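Local coordinates for protein putative dihydrodipicolinate synthase (Thermus thermophilus, PDB 2PCQ) that is a putative member of the dihydrodipicolinate synthase family, built on a TIM barrel and assembled here as four chains, at residues K235-L248 / P260-E274. Numbering follows the deposited sequence.
With GOL (glycerol), chain D.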
loop_
_atom_site.group_PDB
_atom_site.type_symbol
_atom_site.label_atom_id
_atom_site.label_comp_id
_atom_site.label_asym_id
_atom_site.label_seq_id
_atom_site.Cartn_x
_atom_site.Cartn_y
_atom_site.Cartn_z
ATOM N N LYS A 235 3.995 18.641 -3.875
ATOM C CA LYS A 235 2.580 18.340 -4.056
ATOM C C LYS A 235 2.092 18.796 -5.428
ATOM O O LYS A 235 1.243 18.148 -6.034
ATOM C CB LYS A 235 1.744 19.022 -2.964
ATOM C CG LYS A 235 1.977 18.469 -1.568
ATOM C CD LYS A 235 1.270 19.312 -0.512
ATOM C CE LYS A 235 1.483 18.742 0.883
ATOM N NZ LYS A 235 0.954 19.650 1.932
ATOM N N GLY A 236 2.637 19.909 -5.913
ATOM C CA GLY A 236 2.230 20.432 -7.204
ATOM C C GLY A 236 2.878 19.773 -8.412
ATOM O O GLY A 236 2.377 19.889 -9.527
ATOM N N GLY A 237 4.001 19.097 -8.201
ATOM C CA GLY A 237 4.675 18.425 -9.302
ATOM C C GLY A 237 5.096 19.308 -10.466
ATOM O O GLY A 237 5.339 20.503 -10.301
ATOM N N VAL A 238 5.173 18.715 -11.654
ATOM C CA VAL A 238 5.595 19.440 -12.848
ATOM C C VAL A 238 4.744 20.658 -13.214
ATOM O O VAL A 238 5.286 21.703 -13.570
ATOM C CB VAL A 238 5.686 18.489 -14.067
ATOM C CG1 VAL A 238 6.002 19.282 -15.334
ATOM C CG2 VAL A 238 6.782 17.461 -13.829
ATOM N N PRO A 239 3.405 20.543 -13.142
ATOM C CA PRO A 239 2.591 21.713 -13.490
ATOM C C PRO A 239 2.909 22.927 -12.613
ATOM O O PRO A 239 2.976 24.052 -13.105
ATOM C CB PRO A 239 1.160 21.214 -13.288
ATOM C CG PRO A 239 1.269 19.755 -13.625
ATOM C CD PRO A 239 2.555 19.359 -12.923
ATOM N N LEU A 240 3.102 22.702 -11.316
ATOM C CA LEU A 240 3.409 23.807 -10.410
ATOM C C LEU A 240 4.799 24.366 -10.680
ATOM O O LEU A 240 5.000 25.578 -10.656
ATOM C CB LEU A 240 3.302 23.362 -8.945
ATOM C CG LEU A 240 3.547 24.460 -7.898
ATOM C CD1 LEU A 240 2.608 25.633 -8.159
ATOM C CD2 LEU A 240 3.337 23.906 -6.489
ATOM N N LEU A 241 5.755 23.480 -10.945
ATOM C CA LEU A 241 7.125 23.899 -11.230
ATOM C C LEU A 241 7.184 24.800 -12.460
ATOM O O LEU A 241 7.800 25.865 -12.432
ATOM C CB LEU A 241 8.021 22.675 -11.457
ATOM C CG LEU A 241 9.454 22.973 -11.910
ATOM C CD1 LEU A 241 10.143 23.846 -10.867
ATOM C CD2 LEU A 241 10.217 21.668 -12.120
ATOM N N LYS A 242 6.547 24.371 -13.543
ATOM C CA LYS A 242 6.554 25.154 -14.768
ATOM C C LYS A 242 5.805 26.473 -14.621
ATOM O O LYS A 242 6.254 27.503 -15.122
ATOM C CB LYS A 242 5.978 24.335 -15.926
ATOM C CG LYS A 242 6.948 23.282 -16.454
ATOM C CD LYS A 242 6.439 22.639 -17.738
ATOM C CE LYS A 242 7.539 21.838 -18.410
ATOM N NZ LYS A 242 7.090 21.249 -19.702
ATOM N N GLN A 243 4.670 26.448 -13.931
ATOM C CA GLN A 243 3.902 27.669 -13.739
ATOM C C GLN A 243 4.713 28.681 -12.930
ATOM O O GLN A 243 4.652 29.884 -13.186
ATOM C CB GLN A 243 2.576 27.367 -13.037
ATOM C CG GLN A 243 1.751 28.616 -12.732
ATOM C CD GLN A 243 0.331 28.292 -12.313
ATOM O OE1 GLN A 243 0.075 27.261 -11.689
ATOM N NE2 GLN A 243 -0.599 29.181 -12.644
ATOM N N ALA A 244 5.483 28.189 -11.965
ATOM C CA ALA A 244 6.314 29.052 -11.129
ATOM C C ALA A 244 7.423 29.677 -11.971
ATOM O O ALA A 244 7.698 30.873 -11.870
ATOM C CB ALA A 244 6.919 28.252 -9.984
ATOM N N LEU A 245 8.067 28.865 -12.800
ATOM C CA LEU A 245 9.131 29.379 -13.645
ATOM C C LEU A 245 8.581 30.403 -14.633
ATOM O O LEU A 245 9.207 31.436 -14.857
ATOM C CB LEU A 245 9.832 28.234 -14.381
ATOM C CG LEU A 245 10.746 27.393 -13.485
ATOM C CD1 LEU A 245 11.136 26.108 -14.195
ATOM C CD2 LEU A 245 11.982 28.204 -13.117
ATOM N N ARG A 246 7.415 30.128 -15.219
ATOM C CA ARG A 246 6.819 31.077 -16.160
ATOM C C ARG A 246 6.517 32.376 -15.421
ATOM O O ARG A 246 6.747 33.466 -15.940
ATOM C CB ARG A 246 5.523 30.529 -16.777
ATOM C CG ARG A 246 5.703 29.313 -17.694
ATOM C CD ARG A 246 4.502 29.134 -18.629
ATOM N NE ARG A 246 3.236 29.023 -17.907
ATOM C CZ ARG A 246 2.826 27.932 -17.265
ATOM N NH1 ARG A 246 3.583 26.838 -17.253
ATOM N NH2 ARG A 246 1.663 27.935 -16.630
ATOM N N HIS A 247 6.015 32.254 -14.198
ATOM C CA HIS A 247 5.687 33.421 -13.389
ATOM C C HIS A 247 6.915 34.297 -13.144
ATOM O O HIS A 247 6.810 35.523 -13.095
ATOM C CB HIS A 247 5.083 32.981 -12.055
ATOM C CG HIS A 247 4.796 34.112 -11.119
ATOM N ND1 HIS A 247 5.687 34.525 -10.152
ATOM C CD2 HIS A 247 3.721 34.928 -11.012
ATOM C CE1 HIS A 247 5.173 35.544 -9.488
ATOM N NE2 HIS A 247 3.979 35.808 -9.990
ATOM N N LEU A 248 8.074 33.663 -12.994
ATOM C CA LEU A 248 9.323 34.377 -12.766
ATOM C C LEU A 248 9.932 34.866 -14.079
ATOM O O LEU A 248 11.032 35.409 -14.095
ATOM C CB LEU A 248 10.327 33.476 -12.042
ATOM C CG LEU A 248 9.933 33.029 -10.632
ATOM C CD1 LEU A 248 10.960 32.042 -10.109
ATOM C CD2 LEU A 248 9.834 34.246 -9.717
ATOM N N PRO A 260 -2.445 19.535 -17.016
ATOM C CA PRO A 260 -2.859 20.935 -16.869
ATOM C C PRO A 260 -1.785 22.004 -17.001
ATOM O O PRO A 260 -0.675 21.866 -16.480
ATOM C CB PRO A 260 -3.524 20.945 -15.495
ATOM C CG PRO A 260 -2.673 19.986 -14.728
ATOM C CD PRO A 260 -2.499 18.842 -15.714
ATOM N N ALA A 261 -2.137 23.082 -17.696
ATOM C CA ALA A 261 -1.232 24.205 -17.914
ATOM C C ALA A 261 -0.985 24.961 -16.610
ATOM O O ALA A 261 0.056 25.598 -16.433
ATOM C CB ALA A 261 -1.820 25.148 -18.959
ATOM N N GLU A 262 -1.950 24.886 -15.703
ATOM C CA GLU A 262 -1.843 25.555 -14.416
ATOM C C GLU A 262 -2.119 24.589 -13.269
ATOM O O GLU A 262 -2.909 23.654 -13.408
ATOM C CB GLU A 262 -2.811 26.740 -14.371
ATOM C CG GLU A 262 -2.341 27.923 -15.208
ATOM C CD GLU A 262 -3.368 29.040 -15.297
ATOM O OE1 GLU A 262 -4.128 29.242 -14.326
ATOM O OE2 GLU A 262 -3.400 29.730 -16.337
ATOM N N SER A 263 -1.453 24.816 -12.140
ATOM C CA SER A 263 -1.605 23.966 -10.964
ATOM C C SER A 263 -2.689 24.440 -9.998
ATOM O O SER A 263 -2.844 25.639 -9.764
ATOM C CB SER A 263 -0.275 23.883 -10.209
ATOM O OG SER A 263 -0.444 23.272 -8.939
ATOM N N PRO A 264 -3.449 23.496 -9.420
ATOM C CA PRO A 264 -4.519 23.814 -8.467
ATOM C C PRO A 264 -3.935 24.407 -7.178
ATOM O O PRO A 264 -4.658 24.950 -6.345
ATOM C CB PRO A 264 -5.175 22.454 -8.209
ATOM C CG PRO A 264 -4.896 21.687 -9.464
ATOM C CD PRO A 264 -3.469 22.062 -9.764
ATOM N N LEU A 265 -2.622 24.287 -7.015
ATOM C CA LEU A 265 -1.959 24.803 -5.821
ATOM C C LEU A 265 -1.346 26.182 -6.019
ATOM O O LEU A 265 -0.708 26.711 -5.112
ATOM C CB LEU A 265 -0.864 23.833 -5.370
ATOM C CG LEU A 265 -1.343 22.491 -4.810
ATOM C CD1 LEU A 265 -0.159 21.574 -4.589
ATOM C CD2 LEU A 265 -2.088 22.724 -3.502
ATOM N N TRP A 266 -1.546 26.773 -7.192
ATOM C CA TRP A 266 -0.954 28.079 -7.465
ATOM C C TRP A 266 -1.292 29.150 -6.438
ATOM O O TRP A 266 -0.410 29.878 -5.986
ATOM C CB TRP A 266 -1.347 28.580 -8.855
ATOM C CG TRP A 266 -0.639 29.854 -9.210
ATOM C CD1 TRP A 266 -1.211 31.068 -9.474
ATOM C CD2 TRP A 266 0.778 30.048 -9.306
ATOM N NE1 TRP A 266 -0.236 32.005 -9.729
ATOM C CE2 TRP A 266 0.991 31.406 -9.634
ATOM C CE3 TRP A 266 1.887 29.204 -9.149
ATOM C CZ2 TRP A 266 2.274 31.942 -9.807
ATOM C CZ3 TRP A 266 3.162 29.737 -9.322
ATOM C CH2 TRP A 266 3.344 31.094 -9.649
ATOM N N GLU A 267 -2.564 29.246 -6.070
ATOM C CA GLU A 267 -2.996 30.247 -5.102
ATOM C C GLU A 267 -2.249 30.139 -3.775
ATOM O O GLU A 267 -1.943 31.151 -3.144
ATOM C CB GLU A 267 -4.504 30.134 -4.872
ATOM C CG GLU A 267 -5.055 31.118 -3.862
ATOM C CD GLU A 267 -6.570 31.206 -3.905
ATOM O OE1 GLU A 267 -7.232 30.148 -3.841
ATOM O OE2 GLU A 267 -7.098 32.334 -4.003
ATOM N N ARG A 268 -1.955 28.915 -3.350
ATOM C CA ARG A 268 -1.231 28.707 -2.100
ATOM C C ARG A 268 0.268 28.919 -2.297
ATOM O O ARG A 268 0.958 29.402 -1.405
ATOM C CB ARG A 268 -1.463 27.287 -1.578
ATOM C CG ARG A 268 -2.870 27.017 -1.075
ATOM C CD ARG A 268 -3.062 25.534 -0.784
ATOM N NE ARG A 268 -2.115 25.038 0.210
ATOM C CZ ARG A 268 -1.977 23.755 0.533
ATOM N NH1 ARG A 268 -2.725 22.837 -0.065
ATOM N NH2 ARG A 268 -1.095 23.389 1.454
ATOM N N PHE A 269 0.764 28.560 -3.475
ATOM C CA PHE A 269 2.186 28.684 -3.767
ATOM C C PHE A 269 2.654 30.112 -4.033
ATOM O O PHE A 269 3.736 30.499 -3.595
ATOM C CB PHE A 269 2.543 27.817 -4.975
ATOM C CG PHE A 269 4.011 27.553 -5.120
ATOM C CD1 PHE A 269 4.668 26.704 -4.234
ATOM C CD2 PHE A 269 4.736 28.135 -6.152
ATOM C CE1 PHE A 269 6.026 26.435 -4.377
ATOM C CE2 PHE A 269 6.093 27.874 -6.305
ATOM C CZ PHE A 269 6.741 27.019 -5.415
ATOM N N LEU A 270 1.846 30.886 -4.753
ATOM C CA LEU A 270 2.196 32.263 -5.105
ATOM C C LEU A 270 2.800 33.069 -3.953
ATOM O O LEU A 270 3.925 33.554 -4.060
ATOM C CB LEU A 270 0.969 32.988 -5.679
ATOM C CG LEU A 270 1.120 34.461 -6.088
ATOM C CD1 LEU A 270 2.222 34.614 -7.129
ATOM C CD2 LEU A 270 -0.209 34.970 -6.638
ATOM N N PRO A 271 2.071 33.214 -2.834
ATOM C CA PRO A 271 2.625 33.983 -1.715
ATOM C C PRO A 271 3.915 33.401 -1.138
ATOM O O PRO A 271 4.771 34.141 -0.651
ATOM C CB PRO A 271 1.478 34.000 -0.701
ATOM C CG PRO A 271 0.736 32.736 -1.000
ATOM C CD PRO A 271 0.723 32.715 -2.509
ATOM N N VAL A 272 4.053 32.080 -1.188
ATOM C CA VAL A 272 5.259 31.444 -0.677
ATOM C C VAL A 272 6.442 31.845 -1.556
ATOM O O VAL A 272 7.492 32.242 -1.054
ATOM C CB VAL A 272 5.128 29.899 -0.666
ATOM C CG1 VAL A 272 6.470 29.263 -0.326
ATOM C CG2 VAL A 272 4.085 29.474 0.363
ATOM N N LEU A 273 6.259 31.750 -2.869
ATOM C CA LEU A 273 7.308 32.106 -3.816
ATOM C C LEU A 273 7.644 33.594 -3.732
ATOM O O LEU A 273 8.815 33.970 -3.654
ATOM C CB LEU A 273 6.871 31.759 -5.240
ATOM C CG LEU A 273 7.867 32.066 -6.360
ATOM C CD1 LEU A 273 9.184 31.354 -6.081
ATOM C CD2 LEU A 273 7.288 31.619 -7.698
ATOM N N GLU A 274 6.614 34.439 -3.754
ATOM C CA GLU A 274 6.816 35.882 -3.673
ATOM C C GLU A 274 7.518 36.278 -2.380
ATOM O O GLU A 274 8.330 37.201 -2.365
ATOM C CB GLU A 274 5.478 36.620 -3.779
ATOM C CG GLU A 274 4.951 36.744 -5.199
ATOM C CD GLU A 274 5.954 37.405 -6.129
ATOM O OE1 GLU A 274 6.504 38.466 -5.763
ATOM O OE2 GLU A 274 6.194 36.868 -7.230
HETATM C C1 GOL D . -0.174 31.673 -17.316
HETATM O O1 GOL D . -0.361 30.292 -17.204
HETATM C C2 GOL D . 0.560 32.023 -18.596
HETATM O O2 GOL D . 1.383 30.959 -18.995
HETATM C C3 GOL D . -0.482 32.360 -19.656
HETATM O O3 GOL D . 0.106 32.926 -20.802
HETATM O O HOH W 1 -2.335 19.827 1.219
HETATM O O HOH W 2 -0.080 20.813 -9.928
HETATM O O HOH W 3 2.501 24.573 -15.774
HETATM O O HOH W 4 -3.517 29.259 -11.755
#
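Gln243 lies flat on the indole of Trp266: its amide plane is turned only 17° from the ring, with Gln243 CD 3.5 Å from Trp266 CD2, while Gln243 CG makes a CH-pi contact over the six-membered ring. The chain gets there because CG stands anti to the backbone N (chi1 177°) and then runs extended across the indole. From that position Gln243 OE1 accepts from Ser263 N at 2.9 Å, a nearly straight bond whose donor sits above the carbonyl plane. A water accepts from Gln243 NE2 and donates to Glu262 OE1, bridging the two, so both ends of the amide are held. Ser263 in turn accepts from Leu265 N through its OG, a capping bond at the turn that leads into helix 266-278.

The far rim of the indole points toward the ring of His247 in an offset edge-to-face pair, planes at 62°, and Trp266 fits as a knob among Leu240, Gln243, Ala244 and His247. Leu240 divides its branches: CD1 meets the indole edge 3.8 Å from Trp266 CE3, whereas CD2 rests over the face of Phe269. Ala244 CB fills in beside Phe269 CE2 at 3.8 Å.

On the polar flank, Arg246 bends at chi3, bringing NH2 to Ala261 O at 2.8 Å; its NH1 also donates to Gly253 O, and a glycerol bonds to NE and NH2. A second water joins Arg246 NH1, Ala261 O and Pro239 O.

Ser103 of the second subunit packs on Pro239 and Pro260. Within the chain, helix 266-278 packs on the C-terminal half of the long helix 216-247, both belonging to the helical C-terminal region that follows the TIM barrel, as in the dihydrodipicolinate synthase family.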